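PDB 3LY0: dipeptidase AC. Metallo peptidase. MEROPS family M19 from Rhodobacter sphaeroides, which probably hydrolyses dipeptides as a zinc-dependent metallodipeptidase of the M19 membrane dipeptidase family. Local coordinates for residues I135-L148 with G158-F172. Sequence-based numbering, arbitrary orientation.
Sequences IMHMEGAEAIGADL and GLRSLGPVWSRPTVF. With ZN (zinc ion), chain D; ZN (zinc ion), chain E; LY0 ((2R)-3-[(R)-[(1R)-1-aminoethyl](hydroxy)phosphoryl]-2-methylpropanoic acid), chain C.
Glu139 and Trp166 each carry CG anti to the backbone N (chi1 176° and -177°), which brings the carboxylate and the indole edge together at the dinuclear zinc site. This is the C-terminal mouth of a TIM-barrel-type fold. Strands 135-139 and 159-163 pair in parallel within a beta-alpha-beta unit, joined through helix 149-157. Gly163 N donates to Met138 O at 2.8 Å. Glu139 bridges the metals: OE1 binds one zinc alongside His13 and Asp15, and OE2 binds the other with His212 and His233. The carboxylate and ring planes stand 88° apart, and Trp166 CD1 lies 3.5 Å from Glu139 OE2. Trp166 NE1 donates to O32 of the phosphinate dipeptide mimic LY0 at 2.7 Å. Two residues earlier in each strand, His137 ND1 and Ser161 OG share a hydrogen bond at the ring edge. On the other face of the sheet, Leu162 CD1 presses on Met138 CB. Beyond the strands, Arg168 forms a side-on salt bridge with Glu142: NE and NH2 both donate to OE2, from one face of the carboxylate plane. Arg168 NH1 hydrogen-bonds Ser61 OG. A leucine at Arg168 would probably leave the buried Glu142 carboxylate without its countercharge. Further along, the edge of Phe172 meets the turn, with CZ 3.2 Å from Ile144 O and CE2 3.3 Å from Ala141 O.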
ATOM      1  N   ILE A 135      -8.584  -7.072  -0.838  1.00  8.87           N
ATOM      2  CA  ILE A 135      -7.514  -8.056  -0.961  1.00  9.14           C
ATOM      3  C   ILE A 135      -6.762  -8.113   0.364  1.00  9.75           C
ATOM      4  O   ILE A 135      -6.314  -7.082   0.874  1.00 10.04           O
ATOM      5  CB  ILE A 135      -6.533  -7.686  -2.088  1.00 10.23           C
ATOM      6  CG1 ILE A 135      -7.252  -7.633  -3.439  1.00 11.63           C
ATOM      7  CG2 ILE A 135      -5.353  -8.670  -2.131  1.00 11.03           C
ATOM      8  CD1 ILE A 135      -6.380  -7.143  -4.575  1.00 14.69           C
ATOM      9  N   MET A 136      -6.643  -9.313   0.930  1.00  8.68           N
ATOM     10  CA  MET A 136      -5.828  -9.505   2.136  1.00  9.03           C
ATOM     11  C   MET A 136      -4.338  -9.372   1.809  1.00 10.01           C
ATOM     12  O   MET A 136      -3.788 -10.143   1.009  1.00 10.11           O
ATOM     13  CB  MET A 136      -6.131 -10.867   2.775  1.00  8.59           C
ATOM     14  CG  MET A 136      -5.406 -11.111   4.102  1.00 10.55           C
ATOM     15  SD  MET A 136      -5.670 -12.779   4.844  1.00  6.10           S
ATOM     16  CE  MET A 136      -7.469 -12.816   4.987  1.00 16.23           C
ATOM     17  N   HIS A 137      -3.703  -8.395   2.450  1.00 10.56           N
ATOM     18  CA  HIS A 137      -2.326  -8.012   2.178  1.00  8.98           C
ATOM     19  C   HIS A 137      -1.546  -8.022   3.476  1.00  9.55           C
ATOM     20  O   HIS A 137      -2.070  -7.620   4.513  1.00 11.35           O
ATOM     21  CB  HIS A 137      -2.294  -6.594   1.595  1.00  8.98           C
ATOM     22  CG  HIS A 137      -0.914  -6.024   1.459  1.00  9.63           C
ATOM     23  ND1 HIS A 137      -0.088  -6.330   0.398  1.00 10.33           N
ATOM     24  CD2 HIS A 137      -0.217  -5.175   2.251  1.00 10.41           C
ATOM     25  CE1 HIS A 137       1.057  -5.682   0.539  1.00 10.29           C
ATOM     26  NE2 HIS A 137       1.006  -4.976   1.655  1.00 10.50           N
ATOM     27  N   MET A 138      -0.295  -8.474   3.430  1.00  8.67           N
ATOM     28  CA  MET A 138       0.567  -8.441   4.607  1.00  9.41           C
ATOM     29  C   MET A 138       1.706  -7.455   4.350  1.00 11.20           C
ATOM     30  O   MET A 138       2.461  -7.615   3.400  1.00 10.91           O
ATOM     31  CB  MET A 138       1.108  -9.861   4.863  1.00 13.41           C
ATOM     32  CG  MET A 138       2.014 -10.037   6.074  1.00 14.71           C
ATOM     33  SD  MET A 138       2.261 -11.794   6.505  1.00 11.01           S
ATOM     34  CE  MET A 138       0.576 -12.247   6.785  1.00  7.88           C
ATOM     35  N   GLU A 139       1.803  -6.418   5.178  1.00  7.85           N
ATOM     36  CA  GLU A 139       2.823  -5.386   5.023  1.00  8.39           C
ATOM     37  C   GLU A 139       3.917  -5.679   6.028  1.00 10.66           C
ATOM     38  O   GLU A 139       3.809  -5.294   7.191  1.00 10.41           O
ATOM     39  CB  GLU A 139       2.220  -4.008   5.296  1.00  9.18           C
ATOM     40  CG  GLU A 139       3.243  -2.872   5.246  1.00  7.93           C
ATOM     41  CD  GLU A 139       2.597  -1.494   5.268  1.00  9.88           C
ATOM     42  OE1 GLU A 139       1.494  -1.348   5.828  1.00  9.90           O
ATOM     43  OE2 GLU A 139       3.184  -0.555   4.720  1.00 10.11           O
ATOM     44  N   GLY A 140       4.975  -6.345   5.570  1.00  9.12           N
ATOM     45  CA  GLY A 140       6.000  -6.880   6.459  1.00  9.05           C
ATOM     46  C   GLY A 140       5.631  -8.310   6.778  1.00 10.34           C
ATOM     47  O   GLY A 140       4.493  -8.598   7.150  1.00 11.84           O
ATOM     48  N   ALA A 141       6.578  -9.223   6.600  1.00  9.00           N
ATOM     49  CA  ALA A 141       6.274 -10.642   6.687  1.00 10.03           C
ATOM     50  C   ALA A 141       6.705 -11.287   8.007  1.00 10.48           C
ATOM     51  O   ALA A 141       7.002 -12.483   8.037  1.00 10.56           O
ATOM     52  CB  ALA A 141       6.887 -11.374   5.505  1.00 11.98           C
ATOM     53  N   GLU A 142       6.711 -10.513   9.088  1.00 10.27           N
ATOM     54  CA  GLU A 142       7.129 -11.036  10.383  1.00 11.14           C
ATOM     55  C   GLU A 142       6.306 -12.229  10.850  1.00 10.59           C
ATOM     56  O   GLU A 142       6.816 -13.080  11.577  1.00 11.36           O
ATOM     57  CB  GLU A 142       7.045  -9.957  11.447  1.00 13.14           C
ATOM     58  CG  GLU A 142       8.075  -8.868  11.296  1.00 12.43           C
ATOM     59  CD  GLU A 142       7.603  -7.686  10.477  1.00 13.38           C
ATOM     60  OE1 GLU A 142       6.532  -7.749   9.831  1.00 13.35           O
ATOM     61  OE2 GLU A 142       8.329  -6.677  10.491  1.00 12.46           O
ATOM     62  N   ALA A 143       5.040 -12.295  10.459  1.00 11.13           N
ATOM     63  CA  ALA A 143       4.203 -13.414  10.863  1.00 10.98           C
ATOM     64  C   ALA A 143       4.552 -14.700  10.116  1.00 11.38           C
ATOM     65  O   ALA A 143       3.963 -15.746  10.385  1.00 12.60           O
ATOM     66  CB  ALA A 143       2.738 -13.072  10.678  1.00 11.26           C
ATOM     67  N   ILE A 144       5.483 -14.612   9.170  1.00 11.98           N
ATOM     68  CA  ILE A 144       5.951 -15.779   8.428  1.00 12.48           C
ATOM     69  C   ILE A 144       7.343 -16.165   8.924  1.00 11.54           C
ATOM     70  O   ILE A 144       8.275 -15.361   8.872  1.00 12.09           O
ATOM     71  CB  ILE A 144       6.045 -15.485   6.904  1.00 11.69           C
ATOM     72  CG1 ILE A 144       4.772 -14.799   6.377  1.00 13.66           C
ATOM     73  CG2 ILE A 144       6.363 -16.762   6.125  1.00 13.65           C
ATOM     74  CD1 ILE A 144       3.508 -15.569   6.653  1.00 12.05           C
ATOM     75  N   GLY A 145       7.494 -17.379   9.434  1.00 12.47           N
ATOM     76  CA  GLY A 145       8.814 -17.822   9.842  1.00 12.48           C
ATOM     77  C   GLY A 145       9.711 -18.061   8.642  1.00 12.14           C
ATOM     78  O   GLY A 145       9.232 -18.186   7.518  1.00 12.82           O
ATOM     79  N   ALA A 146      11.020 -18.140   8.879  1.00 14.84           N
ATOM     80  CA  ALA A 146      11.970 -18.371   7.790  1.00 14.79           C
ATOM     81  C   ALA A 146      11.732 -19.708   7.079  1.00 13.47           C
ATOM     82  O   ALA A 146      12.083 -19.879   5.914  1.00 15.56           O
ATOM     83  CB  ALA A 146      13.407 -18.279   8.308  1.00 17.01           C
ATOM     84  N   ASP A 147      11.106 -20.644   7.786  1.00 14.49           N
ATOM     85  CA  ASP A 147      10.719 -21.934   7.221  1.00 15.83           C
ATOM     86  C   ASP A 147       9.619 -21.817   6.156  1.00 12.62           C
ATOM     87  O   ASP A 147       9.438 -22.709   5.324  1.00 14.99           O
ATOM     88  CB  ASP A 147      10.239 -22.831   8.361  1.00 15.90           C
ATOM     89  CG  ASP A 147       9.256 -22.112   9.266  1.00 21.36           C
ATOM     90  OD1 ASP A 147       9.674 -21.505  10.283  1.00 26.00           O
ATOM     91  OD2 ASP A 147       8.068 -22.111   8.928  1.00 15.01           O
ATOM     92  N   LEU A 148       8.891 -20.700   6.194  1.00 12.08           N
ATOM     93  CA  LEU A 148       7.796 -20.408   5.266  1.00 12.61           C
ATOM     94  C   LEU A 148       6.496 -21.180   5.502  1.00 11.83           C
ATOM     95  O   LEU A 148       5.553 -21.056   4.720  1.00 11.75           O
ATOM     96  CB  LEU A 148       8.227 -20.562   3.805  1.00 14.79           C
ATOM     97  CG  LEU A 148       9.458 -19.759   3.378  1.00 12.68           C
ATOM     98  CD1 LEU A 148       9.663 -19.887   1.887  1.00 16.64           C
ATOM     99  CD2 LEU A 148       9.307 -18.302   3.752  1.00 14.47           C
ATOM    100  N   GLY A 158      -6.596 -16.853   2.574  1.00 11.81           N
ATOM    101  CA  GLY A 158      -6.936 -15.761   1.680  1.00 12.69           C
ATOM    102  C   GLY A 158      -5.853 -14.739   1.385  1.00 10.74           C
ATOM    103  O   GLY A 158      -6.091 -13.796   0.640  1.00 11.05           O
ATOM    104  N   LEU A 159      -4.667 -14.904   1.956  1.00 10.71           N
ATOM    105  CA  LEU A 159      -3.606 -13.935   1.693  1.00 10.66           C
ATOM    106  C   LEU A 159      -3.230 -13.964   0.216  1.00 10.91           C
ATOM    107  O   LEU A 159      -2.931 -15.040  -0.326  1.00 10.45           O
ATOM    108  CB  LEU A 159      -2.379 -14.246   2.544  1.00 10.42           C
ATOM    109  CG  LEU A 159      -1.236 -13.245   2.359  1.00  9.50           C
ATOM    110  CD1 LEU A 159      -1.574 -11.929   3.048  1.00 10.92           C
ATOM    111  CD2 LEU A 159       0.057 -13.828   2.904  1.00 12.35           C
ATOM    112  N   ARG A 160      -3.213 -12.796  -0.435  1.00  9.56           N
ATOM    113  CA  ARG A 160      -2.882 -12.752  -1.857  1.00 10.09           C
ATOM    114  C   ARG A 160      -1.776 -11.766  -2.224  1.00 10.91           C
ATOM    115  O   ARG A 160      -1.388 -11.671  -3.391  1.00 10.93           O
ATOM    116  CB  ARG A 160      -4.136 -12.466  -2.692  1.00 10.64           C
ATOM    117  CG  ARG A 160      -5.172 -13.596  -2.683  1.00 11.94           C
ATOM    118  CD  ARG A 160      -4.657 -14.831  -3.414  1.00 12.71           C
ATOM    119  NE  ARG A 160      -5.609 -15.946  -3.426  1.00 12.39           N
ATOM    120  CZ  ARG A 160      -5.701 -16.856  -2.464  1.00 12.34           C
ATOM    121  NH1 ARG A 160      -6.579 -17.850  -2.575  1.00 16.17           N
ATOM    122  NH2 ARG A 160      -4.932 -16.784  -1.390  1.00 12.75           N
ATOM    123  N   SER A 161      -1.258 -11.053  -1.227  1.00  8.92           N
ATOM    124  CA  SER A 161      -0.279 -10.006  -1.457  1.00  8.95           C
ATOM    125  C   SER A 161       0.586  -9.875  -0.225  1.00 10.65           C
ATOM    126  O   SER A 161       0.088  -9.960   0.895  1.00  9.52           O
ATOM    127  CB  SER A 161      -1.018  -8.688  -1.686  1.00 10.70           C
ATOM    128  OG  SER A 161      -0.118  -7.648  -1.994  1.00 14.12           O
ATOM    129  N   LEU A 162       1.880  -9.652  -0.426  1.00  8.81           N
ATOM    130  CA  LEU A 162       2.826  -9.619   0.676  1.00  8.90           C
ATOM    131  C   LEU A 162       4.005  -8.704   0.356  1.00 10.21           C
ATOM    132  O   LEU A 162       4.679  -8.867  -0.670  1.00 10.15           O
ATOM    133  CB  LEU A 162       3.329 -11.049   0.954  1.00 10.92           C
ATOM    134  CG  LEU A 162       4.431 -11.225   1.993  1.00 12.14           C
ATOM    135  CD1 LEU A 162       4.006 -10.683   3.342  1.00 17.55           C
ATOM    136  CD2 LEU A 162       4.843 -12.692   2.112  1.00 20.45           C
ATOM    137  N   GLY A 163       4.250  -7.739   1.242  1.00  8.72           N
ATOM    138  CA  GLY A 163       5.517  -7.025   1.249  1.00  9.02           C
ATOM    139  C   GLY A 163       6.456  -7.700   2.237  1.00  9.64           C
ATOM    140  O   GLY A 163       6.151  -7.800   3.420  1.00 10.82           O
ATOM    141  N   PRO A 164       7.612  -8.185   1.766  1.00  9.99           N
ATOM    142  CA  PRO A 164       8.505  -8.896   2.691  1.00  9.99           C
ATOM    143  C   PRO A 164       8.903  -8.075   3.914  1.00 10.32           C
ATOM    144  O   PRO A 164       9.116  -8.642   4.994  1.00 11.85           O
ATOM    145  CB  PRO A 164       9.728  -9.203   1.826  1.00 12.18           C
ATOM    146  CG  PRO A 164       9.177  -9.301   0.434  1.00 12.34           C
ATOM    147  CD  PRO A 164       8.062  -8.274   0.368  1.00 11.14           C
ATOM    148  N   VAL A 165       9.037  -6.763   3.749  1.00  9.59           N
ATOM    149  CA  VAL A 165       9.395  -5.909   4.867  1.00  9.49           C
ATOM    150  C   VAL A 165       8.531  -4.662   4.967  1.00  9.12           C
ATOM    151  O   VAL A 165       7.997  -4.168   3.968  1.00  9.62           O
ATOM    152  CB  VAL A 165      10.873  -5.458   4.797  1.00  9.67           C
ATOM    153  CG1 VAL A 165      11.807  -6.659   4.689  1.00 10.40           C
ATOM    154  CG2 VAL A 165      11.098  -4.460   3.636  1.00 10.22           C
ATOM    155  N   TRP A 166       8.404  -4.164   6.194  1.00  9.35           N
ATOM    156  CA  TRP A 166       7.976  -2.807   6.457  1.00  9.57           C
ATOM    157  C   TRP A 166       9.295  -2.035   6.648  1.00  9.08           C
ATOM    158  O   TRP A 166      10.355  -2.529   6.241  1.00 10.73           O
ATOM    159  CB  TRP A 166       7.061  -2.770   7.692  1.00 10.44           C
ATOM    160  CG  TRP A 166       6.532  -1.417   7.976  1.00  9.27           C
ATOM    161  CD1 TRP A 166       5.687  -0.679   7.183  1.00 10.44           C
ATOM    162  CD2 TRP A 166       6.813  -0.611   9.125  1.00  9.58           C
ATOM    163  NE1 TRP A 166       5.436   0.538   7.772  1.00 12.29           N
ATOM    164  CE2 TRP A 166       6.122   0.611   8.958  1.00 11.35           C
ATOM    165  CE3 TRP A 166       7.597  -0.790  10.270  1.00 12.29           C
ATOM    166  CZ2 TRP A 166       6.176   1.639   9.898  1.00 13.96           C
ATOM    167  CZ3 TRP A 166       7.656   0.248  11.204  1.00 12.76           C
ATOM    168  CH2 TRP A 166       6.949   1.440  11.010  1.00 13.47           C
ATOM    169  N   SER A 167       9.247  -0.849   7.247  1.00 10.12           N
ATOM    170  CA  SER A 167      10.478  -0.089   7.487  1.00  9.16           C
ATOM    171  C   SER A 167      11.131  -0.565   8.793  1.00 12.73           C
ATOM    172  O   SER A 167      11.188   0.166   9.788  1.00 11.38           O
ATOM    173  CB  SER A 167      10.176   1.408   7.487  1.00 11.01           C
ATOM    174  OG  SER A 167      10.007   1.885   6.152  1.00 10.31           O
ATOM    175  N   ARG A 168      11.601  -1.814   8.770  1.00 11.04           N
ATOM    176  CA  ARG A 168      12.035  -2.524   9.970  1.00 12.34           C
ATOM    177  C   ARG A 168      12.625  -3.852   9.510  1.00 11.52           C
ATOM    178  O   ARG A 168      12.114  -4.454   8.574  1.00 11.62           O
ATOM    179  CB  ARG A 168      10.813  -2.753  10.868  1.00 11.87           C
ATOM    180  CG  ARG A 168      11.064  -3.547  12.144  1.00 12.98           C
ATOM    181  CD  ARG A 168       9.777  -3.622  12.965  1.00 13.45           C
ATOM    182  NE  ARG A 168       8.706  -4.259  12.199  1.00 10.82           N
ATOM    183  CZ  ARG A 168       7.419  -3.953  12.292  1.00 12.14           C
ATOM    184  NH1 ARG A 168       7.002  -3.014  13.129  1.00 11.72           N
ATOM    185  NH2 ARG A 168       6.542  -4.603  11.534  1.00 11.35           N
ATOM    186  N   PRO A 169      13.727  -4.301  10.137  1.00 11.28           N
ATOM    187  CA  PRO A 169      14.359  -5.535   9.657  1.00 11.78           C
ATOM    188  C   PRO A 169      13.481  -6.765   9.892  1.00 12.18           C
ATOM    189  O   PRO A 169      12.760  -6.812  10.890  1.00 14.28           O
ATOM    190  CB  PRO A 169      15.635  -5.622  10.509  1.00 12.75           C
ATOM    191  CG  PRO A 169      15.325  -4.835  11.742  1.00 13.66           C
ATOM    192  CD  PRO A 169      14.478  -3.688  11.248  1.00 12.32           C
ATOM    193  N   THR A 170      13.554  -7.738   8.987  1.00 12.91           N
ATOM    194  CA  THR A 170      12.868  -9.017   9.168  1.00 10.45           C
ATOM    195  C   THR A 170      13.851 -10.143   8.860  1.00 12.23           C
ATOM    196  O   THR A 170      14.970  -9.881   8.414  1.00 13.69           O
ATOM    197  CB  THR A 170      11.671  -9.172   8.214  1.00 14.23           C
ATOM    198  OG1 THR A 170      12.143  -9.387   6.878  1.00 16.32           O
ATOM    199  CG2 THR A 170      10.756  -7.950   8.267  1.00 14.44           C
ATOM    200  N   VAL A 171      13.440 -11.390   9.082  1.00 14.42           N
ATOM    201  CA  VAL A 171      14.287 -12.523   8.716  1.00 14.37           C
ATOM    202  C   VAL A 171      14.495 -12.629   7.204  1.00 11.98           C
ATOM    203  O   VAL A 171      15.294 -13.436   6.739  1.00 13.36           O
ATOM    204  CB  VAL A 171      13.725 -13.864   9.248  1.00 13.54           C
ATOM    205  CG1 VAL A 171      13.672 -13.850  10.767  1.00 15.68           C
ATOM    206  CG2 VAL A 171      12.347 -14.164   8.665  1.00 13.96           C
ATOM    207  N   PHE A 172      13.777 -11.809   6.433  1.00 11.35           N
ATOM    208  CA  PHE A 172      13.767 -11.934   4.975  1.00 10.85           C
ATOM    209  C   PHE A 172      14.588 -10.858   4.274  1.00 11.45           C
ATOM    210  O   PHE A 172      14.907 -10.990   3.101  1.00 12.02           O
ATOM    211  CB  PHE A 172      12.325 -11.887   4.450  1.00 11.15           C
ATOM    212  CG  PHE A 172      11.457 -12.966   5.009  1.00 11.22           C
ATOM    213  CD1 PHE A 172      11.683 -14.287   4.665  1.00 13.34           C
ATOM    214  CD2 PHE A 172      10.437 -12.666   5.892  1.00 11.27           C
ATOM    215  CE1 PHE A 172      10.904 -15.301   5.191  1.00 14.30           C
ATOM    216  CE2 PHE A 172       9.655 -13.677   6.429  1.00 13.39           C
ATOM    217  CZ  PHE A 172       9.883 -14.993   6.073  1.00 13.58           C
TER
HETATM  218 ZN    ZN D 364       0.330   0.444   5.809  0.63  9.04          ZN
HETATM  219 ZN    ZN E 365       3.497   1.467   4.249  0.65  9.35          ZN
HETATM  220  P   LY0 C 363       2.412   2.795   6.426  1.00 12.30           P
HETATM  221  C1  LY0 C 363       2.425   2.639   9.215  1.00 16.69           C
HETATM  222  N1  LY0 C 363       1.217   0.909   7.914  1.00 11.58           N
HETATM  223  C2  LY0 C 363       1.603   2.308   7.989  1.00 13.43           C
HETATM  224  C4  LY0 C 363       2.547   4.624   6.323  1.00 13.75           C
HETATM  225  C5  LY0 C 363       3.901   5.149   5.937  1.00 13.92           C
HETATM  226  C6  LY0 C 363       4.491   4.435   4.752  1.00 12.37           C
HETATM  227  C7  LY0 C 363       3.995   6.652   5.873  1.00 16.28           C
HETATM  228  O31 LY0 C 363       1.545   2.226   5.329  1.00 12.01           O
HETATM  229  O32 LY0 C 363       3.818   2.112   6.351  1.00 11.45           O
HETATM  230  O61 LY0 C 363       5.808   4.602   4.471  1.00 12.92           O
HETATM  231  O62 LY0 C 363       3.810   3.672   4.045  1.00 11.69           O
HETATM  232  O   HOH W   1      -7.320 -11.614  -0.511  1.00 13.07           O
HETATM  233  O   HOH W   2       9.398  -5.054   8.582  1.00 11.50           O
HETATM  234  O   HOH W   3      10.430  -6.906  12.140  1.00 14.35           O